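3-hydroxyacyl-CoA dehydrogenase type-2 (Mycobacterium avium, PDB 3PPI) probably catalyses the NAD-dependent oxidation of 3-hydroxyacyl-CoA to 3-oxoacyl-CoA, as a tetrameric member of the short-chain dehydrogenase/reductase family. Local coordinates at residues E29-I34 against L104-V109; L139-T144 against A192-L197; T172-G177 against Q276-K281; R211-A216 against A257-N262. One frame throughout, in Å; residues are numbered along the deposited sequence.

Contact 1: residues E29-I34 against L104-V109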
loop_
_atom_site.group_PDB
_atom_site.type_symbol
_atom_site.label_atom_id
_atom_site.label_comp_id
_atom_site.label_asym_id
_atom_site.label_seq_id
_atom_site.Cartn_x
_atom_site.Cartn_y
_atom_site.Cartn_z
ATOM N N GLU A 29 33.075 -3.016 -11.960
ATOM C CA GLU A 29 34.478 -3.373 -12.190
ATOM C C GLU A 29 34.939 -4.426 -11.176
ATOM O O GLU A 29 34.787 -4.258 -9.969
ATOM C CB GLU A 29 35.383 -2.130 -12.139
ATOM N N GLY A 30 35.433 -5.540 -11.689
ATOM C CA GLY A 30 35.978 -6.613 -10.855
ATOM C C GLY A 30 34.930 -7.455 -10.139
ATOM O O GLY A 30 35.274 -8.337 -9.369
ATOM N N ALA A 31 33.658 -7.213 -10.418
ATOM C CA ALA A 31 32.575 -7.842 -9.651
ATOM C C ALA A 31 31.894 -8.981 -10.410
ATOM O O ALA A 31 32.000 -9.092 -11.638
ATOM C CB ALA A 31 31.543 -6.794 -9.247
ATOM N N SER A 32 31.194 -9.821 -9.650
ATOM C CA SER A 32 30.386 -10.896 -10.203
ATOM C C SER A 32 28.992 -10.926 -9.579
ATOM O O SER A 32 28.742 -10.318 -8.524
ATOM C CB SER A 32 31.075 -12.244 -10.013
ATOM O OG SER A 32 31.353 -12.474 -8.645
ATOM N N ALA A 33 28.104 -11.656 -10.248
ATOM C CA ALA A 33 26.696 -11.731 -9.898
ATOM C C ALA A 33 26.194 -13.160 -10.090
ATOM O O ALA A 33 26.734 -13.914 -10.913
ATOM C CB ALA A 33 25.910 -10.789 -10.762
ATOM N N ILE A 34 25.176 -13.526 -9.321
ATOM C CA ILE A 34 24.451 -14.795 -9.501
ATOM C C ILE A 34 23.013 -14.463 -9.893
ATOM O O ILE A 34 22.369 -13.620 -9.257
ATOM C CB ILE A 34 24.418 -15.631 -8.193
ATOM C CG1 ILE A 34 25.800 -16.176 -7.843
ATOM C CG2 ILE A 34 23.432 -16.813 -8.310
ATOM C CD1 ILE A 34 25.921 -16.567 -6.377
ATOM N N LEU A 104 31.978 -11.497 -5.720
ATOM C CA LEU A 104 30.522 -11.548 -5.716
ATOM C C LEU A 104 29.998 -10.324 -5.002
ATOM O O LEU A 104 30.282 -10.129 -3.818
ATOM C CB LEU A 104 30.026 -12.814 -5.010
ATOM C CG LEU A 104 28.512 -12.976 -4.872
ATOM C CD1 LEU A 104 27.817 -12.935 -6.233
ATOM C CD2 LEU A 104 28.221 -14.284 -4.151
ATOM N N ARG A 105 29.244 -9.494 -5.716
ATOM C CA ARG A 105 28.630 -8.334 -5.088
ATOM C C ARG A 105 27.118 -8.219 -5.314
ATOM O O ARG A 105 26.473 -7.425 -4.647
ATOM C CB ARG A 105 29.336 -7.063 -5.548
ATOM C CG ARG A 105 30.784 -6.961 -5.075
ATOM C CD ARG A 105 31.358 -5.563 -5.401
ATOM N NE ARG A 105 32.727 -5.396 -4.919
ATOM C CZ ARG A 105 33.088 -5.029 -3.686
ATOM N NH1 ARG A 105 32.192 -4.753 -2.746
ATOM N NH2 ARG A 105 34.380 -4.929 -3.390
ATOM N N TYR A 106 26.564 -9.031 -6.216
ATOM C CA TYR A 106 25.194 -8.876 -6.681
ATOM C C TYR A 106 24.489 -10.201 -6.918
ATOM O O TYR A 106 25.103 -11.165 -7.345
ATOM C CB TYR A 106 25.200 -8.114 -7.998
ATOM C CG TYR A 106 25.911 -6.787 -7.934
ATOM C CD1 TYR A 106 25.325 -5.712 -7.298
ATOM C CD2 TYR A 106 27.175 -6.617 -8.489
ATOM C CE1 TYR A 106 25.955 -4.491 -7.225
ATOM C CE2 TYR A 106 27.826 -5.395 -8.420
ATOM C CZ TYR A 106 27.201 -4.332 -7.782
ATOM O OH TYR A 106 27.800 -3.116 -7.684
ATOM N N ALA A 107 23.186 -10.237 -6.660
ATOM C CA ALA A 107 22.369 -11.376 -7.054
ATOM C C ALA A 107 21.004 -10.875 -7.503
ATOM O O ALA A 107 20.491 -9.889 -6.968
ATOM C CB ALA A 107 22.233 -12.369 -5.907
ATOM N N VAL A 108 20.442 -11.542 -8.509
ATOM C CA VAL A 108 19.065 -11.327 -8.907
ATOM C C VAL A 108 18.362 -12.675 -8.760
ATOM O O VAL A 108 18.740 -13.643 -9.406
ATOM C CB VAL A 108 18.964 -10.769 -10.364
ATOM C CG1 VAL A 108 17.520 -10.541 -10.733
ATOM C CG2 VAL A 108 19.803 -9.454 -10.516
ATOM N N VAL A 109 17.363 -12.739 -7.883
ATOM C CA VAL A 109 16.660 -13.985 -7.570
ATOM C C VAL A 109 15.431 -14.048 -8.469
ATOM O O VAL A 109 14.399 -13.459 -8.166
ATOM C CB VAL A 109 16.281 -14.037 -6.078
ATOM C CG1 VAL A 109 15.695 -15.395 -5.709
ATOM C CG2 VAL A 109 17.487 -13.727 -5.216
#
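I34 and L104 meet on one side of two parallel strands, 31-34 and 104-109, their side chains slanting across one another so that the methyl CD1 of I34 lies 3.9 Å from CD2 of L104. The leucine holds CG opposite its own backbone N (chi1 177°), which swings its other methyl, CD1, against the backbone of the neighbouring strand, 4.0 Å from CA of A33. Both side chains rest on I95 and A98 of helix 88-98. On the other side of the sheet the Y106 ring leans back along the strand toward A31, whose CB reaches the ring edge at CE2 (4.1 Å), while A33 CB faces Y106 CB. Of the R105 side chain, the aliphatic part does the touching, CD lying near A31 CB; its guanidinium bonds to the carbonyls of E159 and R166.

The strands slip by one residue between S32 and A33, a beta bulge. There the carbonyl of S32 receives R105 N at 3.0 Å in a nearly straight bond (170°) and Y106 N only weakly; beyond it, I34 N to Y106 O and V108 N to I34 O (2.9 Å) restore regular parallel pairing. The chemistry thus divides: backbone bonds fix the register, the bulge's extra residue accommodated at one shared acceptor, and mostly apolar side chains pack on both sides, the S32 hydroxyl being satisfied by the carbonyl of A98.

Contact 2: residues L139-T144 against A192-L197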
loop_
_atom_site.group_PDB
_atom_site.type_symbol
_atom_site.label_atom_id
_atom_site.label_comp_id
_atom_site.label_asym_id
_atom_site.label_seq_id
_atom_site.Cartn_x
_atom_site.Cartn_y
_atom_site.Cartn_z
ATOM N N LEU A 139 9.369 -23.011 -2.889
ATOM C CA LEU A 139 10.125 -22.592 -4.062
ATOM C C LEU A 139 10.313 -21.067 -4.104
ATOM O O LEU A 139 11.437 -20.587 -4.283
ATOM C CB LEU A 139 9.421 -23.054 -5.349
ATOM C CG LEU A 139 10.111 -22.706 -6.677
ATOM C CD1 LEU A 139 11.537 -23.276 -6.683
ATOM C CD2 LEU A 139 9.325 -23.230 -7.885
ATOM N N TYR A 140 9.220 -20.314 -3.936
ATOM C CA TYR A 140 9.224 -18.869 -4.193
ATOM C C TYR A 140 9.599 -18.005 -2.996
ATOM O O TYR A 140 10.206 -16.931 -3.173
ATOM C CB TYR A 140 7.881 -18.408 -4.787
ATOM C CG TYR A 140 7.632 -19.032 -6.118
ATOM C CD1 TYR A 140 8.402 -18.674 -7.216
ATOM C CD2 TYR A 140 6.675 -20.039 -6.279
ATOM C CE1 TYR A 140 8.213 -19.292 -8.457
ATOM C CE2 TYR A 140 6.476 -20.642 -7.499
ATOM C CZ TYR A 140 7.247 -20.260 -8.591
ATOM O OH TYR A 140 7.092 -20.874 -9.811
ATOM N N LEU A 141 9.224 -18.448 -1.791
ATOM C CA LEU A 141 9.544 -17.706 -0.573
ATOM C C LEU A 141 10.784 -18.304 0.110
ATOM O O LEU A 141 11.813 -17.629 0.216
ATOM C CB LEU A 141 8.343 -17.654 0.374
ATOM C CG LEU A 141 8.520 -16.880 1.679
ATOM C CD1 LEU A 141 9.145 -15.478 1.427
ATOM C CD2 LEU A 141 7.175 -16.770 2.394
ATOM N N ASN A 142 10.710 -19.553 0.574
ATOM C CA ASN A 142 11.879 -20.175 1.237
ATOM C C ASN A 142 13.111 -20.174 0.319
ATOM O O ASN A 142 14.210 -19.854 0.757
ATOM C CB ASN A 142 11.602 -21.612 1.751
ATOM C CG ASN A 142 10.545 -21.658 2.850
ATOM O OD1 ASN A 142 10.063 -20.645 3.269
ATOM N ND2 ASN A 142 10.177 -22.847 3.292
ATOM N N GLY A 143 12.922 -20.507 -0.955
ATOM C CA GLY A 143 14.022 -20.487 -1.917
ATOM C C GLY A 143 14.669 -19.111 -2.044
ATOM O O GLY A 143 15.897 -18.985 -2.074
ATOM N N THR A 144 13.850 -18.077 -2.087
ATOM C CA THR A 144 14.361 -16.703 -2.133
ATOM C C THR A 144 15.161 -16.385 -0.882
ATOM O O THR A 144 16.266 -15.828 -0.983
ATOM C CB THR A 144 13.235 -15.684 -2.324
ATOM O OG1 THR A 144 12.670 -15.885 -3.623
ATOM C CG2 THR A 144 13.748 -14.218 -2.204
ATOM N N ALA A 192 3.666 -12.272 -1.835
ATOM C CA ALA A 192 3.461 -11.285 -0.762
ATOM C C ALA A 192 4.535 -11.406 0.324
ATOM O O ALA A 192 5.044 -10.396 0.854
ATOM C CB ALA A 192 2.032 -11.395 -0.177
ATOM N N GLY A 193 4.909 -12.637 0.642
ATOM C CA GLY A 193 6.014 -12.880 1.566
ATOM C C GLY A 193 7.303 -12.224 1.080
ATOM O O GLY A 193 7.998 -11.573 1.858
ATOM N N VAL A 194 7.629 -12.382 -0.202
ATOM C CA VAL A 194 8.808 -11.721 -0.793
ATOM C C VAL A 194 8.719 -10.184 -0.745
ATOM O O VAL A 194 9.672 -9.478 -0.357
ATOM C CB VAL A 194 9.048 -12.206 -2.252
ATOM C CG1 VAL A 194 10.193 -11.418 -2.906
ATOM C CG2 VAL A 194 9.403 -13.697 -2.249
ATOM N N ILE A 195 7.556 -9.667 -1.098
ATOM C CA ILE A 195 7.323 -8.243 -0.995
ATOM C C ILE A 195 7.629 -7.740 0.421
ATOM O O ILE A 195 8.414 -6.806 0.577
ATOM C CB ILE A 195 5.884 -7.878 -1.405
ATOM C CG1 ILE A 195 5.738 -8.012 -2.933
ATOM C CG2 ILE A 195 5.502 -6.470 -0.874
ATOM C CD1 ILE A 195 4.307 -7.906 -3.428
ATOM N N GLY A 196 7.063 -8.376 1.441
ATOM C CA GLY A 196 7.262 -7.938 2.839
ATOM C C GLY A 196 8.687 -8.130 3.367
ATOM O O GLY A 196 9.174 -7.395 4.228
ATOM N N LEU A 197 9.358 -9.129 2.833
ATOM C CA LEU A 197 10.746 -9.401 3.175
ATOM C C LEU A 197 11.663 -8.226 2.775
ATOM O O LEU A 197 12.680 -7.988 3.422
ATOM C CB LEU A 197 11.195 -10.681 2.459
ATOM C CG LEU A 197 12.655 -11.099 2.551
ATOM C CD1 LEU A 197 13.057 -11.231 4.023
ATOM C CD2 LEU A 197 12.851 -12.399 1.777
#
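Y140 begins the contact with its backbone rather than its ring: its carbonyl oxygen lies 3.5 Å from CG2 of V194, while the phenol leads away to bond the carbonyl of G112. One residue on, L141 does most of the reaching. With CG placed opposite the backbone N (chi1 -179°), its fork extends over the backbone of the other helix, CD1 lying 3.8 Å from both C of G193 and N of V194, and CD2 4.1 Å from G193 CA. Because G193 carries no side chain, the leucine can settle on the main chain; CD1 also lies 4.1 Å from V194 CG2. T144, a turn further, points at the partner helix and crosses V194 at about a right angle. Its hydroxyl donates back to the Y140 carbonyl, OG1 to O 2.7 Å, from above the carbonyl plane; with it held there, CG2 faces L197 CD2, a loose 4.5 Å away.

The two segments run in roughly the same direction, 32° apart, with axes 9.3 Å from each other. A second subunit packs against L141 and L197. Neighbouring helices 130-156 and 185-205, lying on one side of a parallel sheet and joining subunits, are characteristic of the Rossmann-like fold of short-chain dehydrogenases.

Contact 3: residues T172-G177 against Q276-K281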
loop_
_atom_site.group_PDB
_atom_site.type_symbol
_atom_site.label_atom_id
_atom_site.label_comp_id
_atom_site.label_asym_id
_atom_site.label_seq_id
_atom_site.Cartn_x
_atom_site.Cartn_y
_atom_site.Cartn_z
ATOM N N THR A 172 12.567 -11.180 -6.795
ATOM C CA THR A 172 11.441 -11.126 -7.712
ATOM C C THR A 172 10.168 -11.583 -6.993
ATOM O O THR A 172 10.075 -12.705 -6.479
ATOM C CB THR A 172 11.665 -11.956 -8.978
ATOM O OG1 THR A 172 12.928 -11.631 -9.573
ATOM C CG2 THR A 172 10.543 -11.689 -10.006
ATOM N N ALA A 173 9.192 -10.686 -6.950
ATOM C CA ALA A 173 7.886 -11.001 -6.434
ATOM C C ALA A 173 6.927 -11.168 -7.609
ATOM O O ALA A 173 7.216 -11.912 -8.560
ATOM C CB ALA A 173 7.441 -9.910 -5.496
ATOM N N SER A 174 5.796 -10.475 -7.538
ATOM C CA SER A 174 4.752 -10.456 -8.568
ATOM C C SER A 174 3.684 -9.529 -8.039
ATOM O O SER A 174 3.536 -9.380 -6.810
ATOM C CB SER A 174 4.137 -11.858 -8.801
ATOM O OG SER A 174 2.910 -11.777 -9.535
ATOM N N ILE A 175 2.929 -8.897 -8.932
ATOM C CA ILE A 175 1.831 -8.081 -8.473
ATOM C C ILE A 175 0.705 -8.964 -7.906
ATOM O O ILE A 175 -0.195 -8.458 -7.251
ATOM C CB ILE A 175 1.326 -7.063 -9.543
ATOM C CG1 ILE A 175 0.762 -7.785 -10.780
ATOM C CG2 ILE A 175 2.494 -6.043 -9.909
ATOM C CD1 ILE A 175 0.134 -6.840 -11.844
ATOM N N ALA A 176 0.790 -10.275 -8.113
ATOM C CA ALA A 176 -0.099 -11.226 -7.428
ATOM C C ALA A 176 0.052 -11.104 -5.919
ATOM O O ALA A 176 -0.849 -11.493 -5.177
ATOM C CB ALA A 176 0.179 -12.679 -7.879
ATOM N N GLY A 177 1.204 -10.595 -5.470
ATOM C CA GLY A 177 1.435 -10.343 -4.051
ATOM C C GLY A 177 0.568 -9.249 -3.449
ATOM O O GLY A 177 0.391 -9.202 -2.225
ATOM N N GLN A 276 -0.972 -2.493 -15.171
ATOM C CA GLN A 276 -1.961 -3.530 -14.891
ATOM C C GLN A 276 -2.279 -3.644 -13.386
ATOM O O GLN A 276 -1.399 -3.540 -12.543
ATOM C CB GLN A 276 -1.505 -4.897 -15.410
ATOM C CG GLN A 276 -2.626 -5.908 -15.349
ATOM C CD GLN A 276 -2.285 -7.297 -15.840
ATOM O OE1 GLN A 276 -1.118 -7.665 -16.085
ATOM N NE2 GLN A 276 -3.324 -8.100 -15.957
ATOM N N ARG A 277 -3.556 -3.859 -13.079
ATOM C CA ARG A 277 -3.958 -4.326 -11.759
ATOM C C ARG A 277 -4.749 -5.632 -11.995
ATOM O O ARG A 277 -5.706 -5.622 -12.781
ATOM C CB ARG A 277 -4.817 -3.275 -11.039
ATOM C CG ARG A 277 -4.144 -1.910 -10.822
ATOM C CD ARG A 277 -3.044 -2.014 -9.815
ATOM N NE ARG A 277 -2.336 -0.771 -9.476
ATOM C CZ ARG A 277 -1.265 -0.311 -10.114
ATOM N NH1 ARG A 277 -0.814 -0.919 -11.204
ATOM N NH2 ARG A 277 -0.670 0.798 -9.692
ATOM N N PHE A 278 -4.336 -6.737 -11.363
ATOM C CA PHE A 278 -4.988 -8.041 -11.611
ATOM C C PHE A 278 -6.430 -7.998 -11.132
ATOM O O PHE A 278 -6.715 -7.582 -9.994
ATOM C CB PHE A 278 -4.311 -9.211 -10.881
ATOM C CG PHE A 278 -2.991 -9.677 -11.469
ATOM C CD1 PHE A 278 -2.585 -9.341 -12.754
ATOM C CD2 PHE A 278 -2.183 -10.544 -10.723
ATOM C CE1 PHE A 278 -1.376 -9.832 -13.273
ATOM C CE2 PHE A 278 -0.975 -11.034 -11.230
ATOM C CZ PHE A 278 -0.570 -10.680 -12.510
ATOM N N THR A 279 -7.329 -8.443 -12.003
ATOM C CA THR A 279 -8.721 -8.707 -11.645
ATOM C C THR A 279 -8.816 -10.091 -10.945
ATOM O O THR A 279 -7.843 -10.846 -10.907
ATOM C CB THR A 279 -9.598 -8.678 -12.901
ATOM O OG1 THR A 279 -9.092 -9.626 -13.846
ATOM C CG2 THR A 279 -9.594 -7.266 -13.534
ATOM N N PRO A 280 -9.976 -10.420 -10.360
ATOM C CA PRO A 280 -10.068 -11.729 -9.671
ATOM C C PRO A 280 -9.765 -12.950 -10.575
ATOM O O PRO A 280 -9.172 -13.930 -10.132
ATOM C CB PRO A 280 -11.520 -11.760 -9.171
ATOM C CG PRO A 280 -11.901 -10.295 -9.023
ATOM C CD PRO A 280 -11.168 -9.580 -10.141
ATOM N N LYS A 281 -10.162 -12.874 -11.837
ATOM C CA LYS A 281 -9.930 -13.952 -12.784
ATOM C C LYS A 281 -9.402 -13.333 -14.077
ATOM O O LYS A 281 -8.621 -12.363 -14.058
ATOM C CB LYS A 281 -11.240 -14.737 -13.034
ATOM O OXT LYS A 281 -9.769 -13.765 -15.175
#
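Two irregular pieces of chain meet here with their backbones well apart, A176 and F278 being nearest at 7.2 Å between CA atoms, so side chains have to bridge the gap. I175 and F278 do so. The isoleucine lies over one face of the phenyl ring, CG1 standing 3.7 Å from its centroid and 14° off the ring normal, a CH-pi contact. It gets there because CG1 sits between the backbone N and the carbonyl carbon (chi1 63°), and the chain then extends to bring CD1 within 3.6 Å of F278 CE1. The same methyl lies 3.7 Å from the carbonyl oxygen of Q276. At the ring's edge, near its plane, A176 CB approaches CE2 to 3.9 Å. One residue thus fits the phenyl's face and the next its rim.

An ST turn shapes the segment beside the ring: S174 OG accepts a bond from A176 N at 3.0 Å, with an N-H...O angle of 161°, and probably helps hold the bend that presents I175 and A176. F278 N bonds to E179 and its carbonyl to R203 of a second subunit.

The first piece leaves strand 167-172 on its way to helix 185-205, and I175 also packs on A216 of strand 210-217. S174 touches Y187 and K191 of that helix, a spacing consistent with the Ser-Tyr-Lys catalytic triad of short-chain dehydrogenases. The second is the C-terminal tail that follows strand 269-272, so the contact folds the chain's last residues against the loop beyond an inner strand of the sheet, beside the probable active site.

Contact 4: residues R211-A216 against A257-N262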
loop_
_atom_site.group_PDB
_atom_site.type_symbol
_atom_site.label_atom_id
_atom_site.label_comp_id
_atom_site.label_asym_id
_atom_site.label_seq_id
_atom_site.Cartn_x
_atom_site.Cartn_y
_atom_site.Cartn_z
ATOM N N ARG A 211 22.250 -3.173 -0.417
ATOM C CA ARG A 211 20.892 -2.748 -0.706
ATOM C C ARG A 211 20.058 -3.951 -1.105
ATOM O O ARG A 211 20.579 -4.892 -1.703
ATOM C CB ARG A 211 20.889 -1.662 -1.796
ATOM C CG ARG A 211 21.423 -0.284 -1.243
ATOM C CD ARG A 211 21.396 0.822 -2.275
ATOM N NE ARG A 211 22.171 0.435 -3.433
ATOM C CZ ARG A 211 21.689 -0.047 -4.579
ATOM N NH1 ARG A 211 20.383 -0.165 -4.808
ATOM N NH2 ARG A 211 22.549 -0.399 -5.523
ATOM N N VAL A 212 18.772 -3.915 -0.754
ATOM C CA VAL A 212 17.832 -4.958 -1.137
ATOM C C VAL A 212 16.559 -4.330 -1.701
ATOM O O VAL A 212 15.903 -3.553 -1.022
ATOM C CB VAL A 212 17.454 -5.865 0.039
ATOM C CG1 VAL A 212 16.520 -6.987 -0.448
ATOM C CG2 VAL A 212 18.705 -6.453 0.689
ATOM N N ASN A 213 16.238 -4.678 -2.943
ATOM C CA ASN A 213 15.022 -4.236 -3.608
ATOM C C ASN A 213 14.407 -5.421 -4.350
ATOM O O ASN A 213 15.039 -6.470 -4.509
ATOM C CB ASN A 213 15.295 -3.102 -4.581
ATOM C CG ASN A 213 15.844 -1.862 -3.901
ATOM O OD1 ASN A 213 15.114 -1.142 -3.229
ATOM N ND2 ASN A 213 17.142 -1.619 -4.066
ATOM N N THR A 214 13.165 -5.233 -4.770
ATOM C CA THR A 214 12.372 -6.268 -5.377
ATOM C C THR A 214 11.625 -5.716 -6.576
ATOM O O THR A 214 11.148 -4.573 -6.553
ATOM C CB THR A 214 11.359 -6.777 -4.335
ATOM O OG1 THR A 214 12.087 -7.433 -3.291
ATOM C CG2 THR A 214 10.302 -7.732 -4.943
ATOM N N ILE A 215 11.511 -6.536 -7.617
ATOM C CA ILE A 215 10.681 -6.220 -8.768
ATOM C C ILE A 215 9.445 -7.084 -8.640
ATOM O O ILE A 215 9.545 -8.304 -8.404
ATOM C CB ILE A 215 11.390 -6.540 -10.100
ATOM C CG1 ILE A 215 12.675 -5.703 -10.248
ATOM C CG2 ILE A 215 10.439 -6.312 -11.288
ATOM C CD1 ILE A 215 13.548 -6.102 -11.460
ATOM N N ALA A 216 8.280 -6.456 -8.780
ATOM C CA ALA A 216 6.995 -7.170 -8.850
ATOM C C ALA A 216 6.484 -7.101 -10.280
ATOM O O ALA A 216 5.856 -6.118 -10.668
ATOM C CB ALA A 216 5.974 -6.555 -7.885
ATOM N N ALA A 257 18.881 -4.134 -13.548
ATOM C CA ALA A 257 20.157 -3.420 -13.645
ATOM C C ALA A 257 20.067 -2.075 -12.940
ATOM O O ALA A 257 20.993 -1.670 -12.252
ATOM C CB ALA A 257 20.583 -3.232 -15.110
ATOM N N PHE A 258 18.955 -1.377 -13.125
ATOM C CA PHE A 258 18.735 -0.099 -12.443
ATOM C C PHE A 258 18.790 -0.247 -10.916
ATOM O O PHE A 258 19.387 0.577 -10.222
ATOM C CB PHE A 258 17.377 0.500 -12.848
ATOM C CG PHE A 258 16.970 1.674 -12.008
ATOM C CD1 PHE A 258 17.577 2.903 -12.181
ATOM C CD2 PHE A 258 16.000 1.549 -11.029
ATOM C CE1 PHE A 258 17.198 3.993 -11.403
ATOM C CE2 PHE A 258 15.632 2.635 -10.231
ATOM C CZ PHE A 258 16.245 3.859 -10.422
ATOM N N LEU A 259 18.139 -1.276 -10.388
ATOM C CA LEU A 259 18.126 -1.491 -8.929
ATOM C C LEU A 259 19.514 -1.814 -8.380
ATOM O O LEU A 259 19.832 -1.513 -7.228
ATOM C CB LEU A 259 17.151 -2.599 -8.563
ATOM C CG LEU A 259 15.677 -2.248 -8.811
ATOM C CD1 LEU A 259 14.743 -3.431 -8.547
ATOM C CD2 LEU A 259 15.276 -1.048 -7.988
ATOM N N LEU A 260 20.329 -2.434 -9.211
ATOM C CA LEU A 260 21.699 -2.745 -8.855
ATOM C C LEU A 260 22.603 -1.525 -8.887
ATOM O O LEU A 260 23.562 -1.468 -8.118
ATOM C CB LEU A 260 22.260 -3.826 -9.780
ATOM C CG LEU A 260 21.624 -5.220 -9.678
ATOM C CD1 LEU A 260 22.350 -6.177 -10.589
ATOM C CD2 LEU A 260 21.612 -5.755 -8.249
ATOM N N THR A 261 22.329 -0.562 -9.763
ATOM C CA THR A 261 23.264 0.548 -9.982
ATOM C C THR A 261 22.881 1.878 -9.315
ATOM O O THR A 261 23.770 2.661 -8.981
ATOM C CB THR A 261 23.470 0.820 -11.485
ATOM O OG1 THR A 261 22.199 1.055 -12.102
ATOM C CG2 THR A 261 24.170 -0.382 -12.158
ATOM N N ASN A 262 21.596 2.160 -9.125
ATOM C CA ASN A 262 21.204 3.437 -8.509
ATOM C C ASN A 262 21.529 3.375 -7.019
ATOM O O ASN A 262 21.053 2.481 -6.323
ATOM C CB ASN A 262 19.703 3.695 -8.680
ATOM C CG ASN A 262 19.281 5.020 -8.088
ATOM O OD1 ASN A 262 19.170 5.161 -6.873
ATOM N ND2 ASN A 262 19.055 6.010 -8.949
HETATM O O HOH W 1 18.866 -3.644 -5.264
#
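Strand 210-217 of the parallel sheet is covered here by the last turn of helix 249-261, and R211 grips the carbonyls at the helix's C-terminal end. R211 NH1 bonds to L259 O at 2.8 Å, the oxygen lying in the guanidinium plane and the bond almost straight at 165°. NH2 adds a weak bond to L260 O (3.0 Å). Over one face of the same group stands the carbonyl oxygen of N262, 3.1 Å from CZ and badly angled for a hydrogen bond. A bend at chi3 (-57°) turns the guanidinium toward these oxygens, and E165 forms a salt bridge with NE. The positive charge probably interacts favourably with the negative end of the helix dipole.

Such a helix, running nearly antiparallel to the strand it covers (163°), belongs to the alternating beta-alpha layers of the Rossmann-like fold. Further along, L259 fills the interface: CD1 lies 3.5 Å from I215 CG1, and both methyls lie 4.0 Å from N213 CB. A water joins the side-chain amide of N213 to the L259 carbonyl, accepting from ND2 at 2.9 Å and donating to O. N213 itself bonds to I265 and E268, while N262 ND2 reaches D254 of a third subunit.

The four contacts sample one Rossmann-like unit from its sheet outward. Contact 1 joins two strands within the parallel sheet; contact 4 lays a helix on another strand of it, their centres 12 Å apart, with L260 packing on Y106 and V108. Contact 2 pairs two helices, and V109 of contact 1 touches T144 there. Contact 3, about 28 Å from contact 1 between centres, is still tied to it by the probable hydrogen bond from T172 to V109. Along the chain contact 1 closes first, contacts 2 and 3 interleave, and contact 4 is nested within the loop that contact 3 closes. Contacts 2, 3 and 4 also reach other subunits, linking the core to the tetramer.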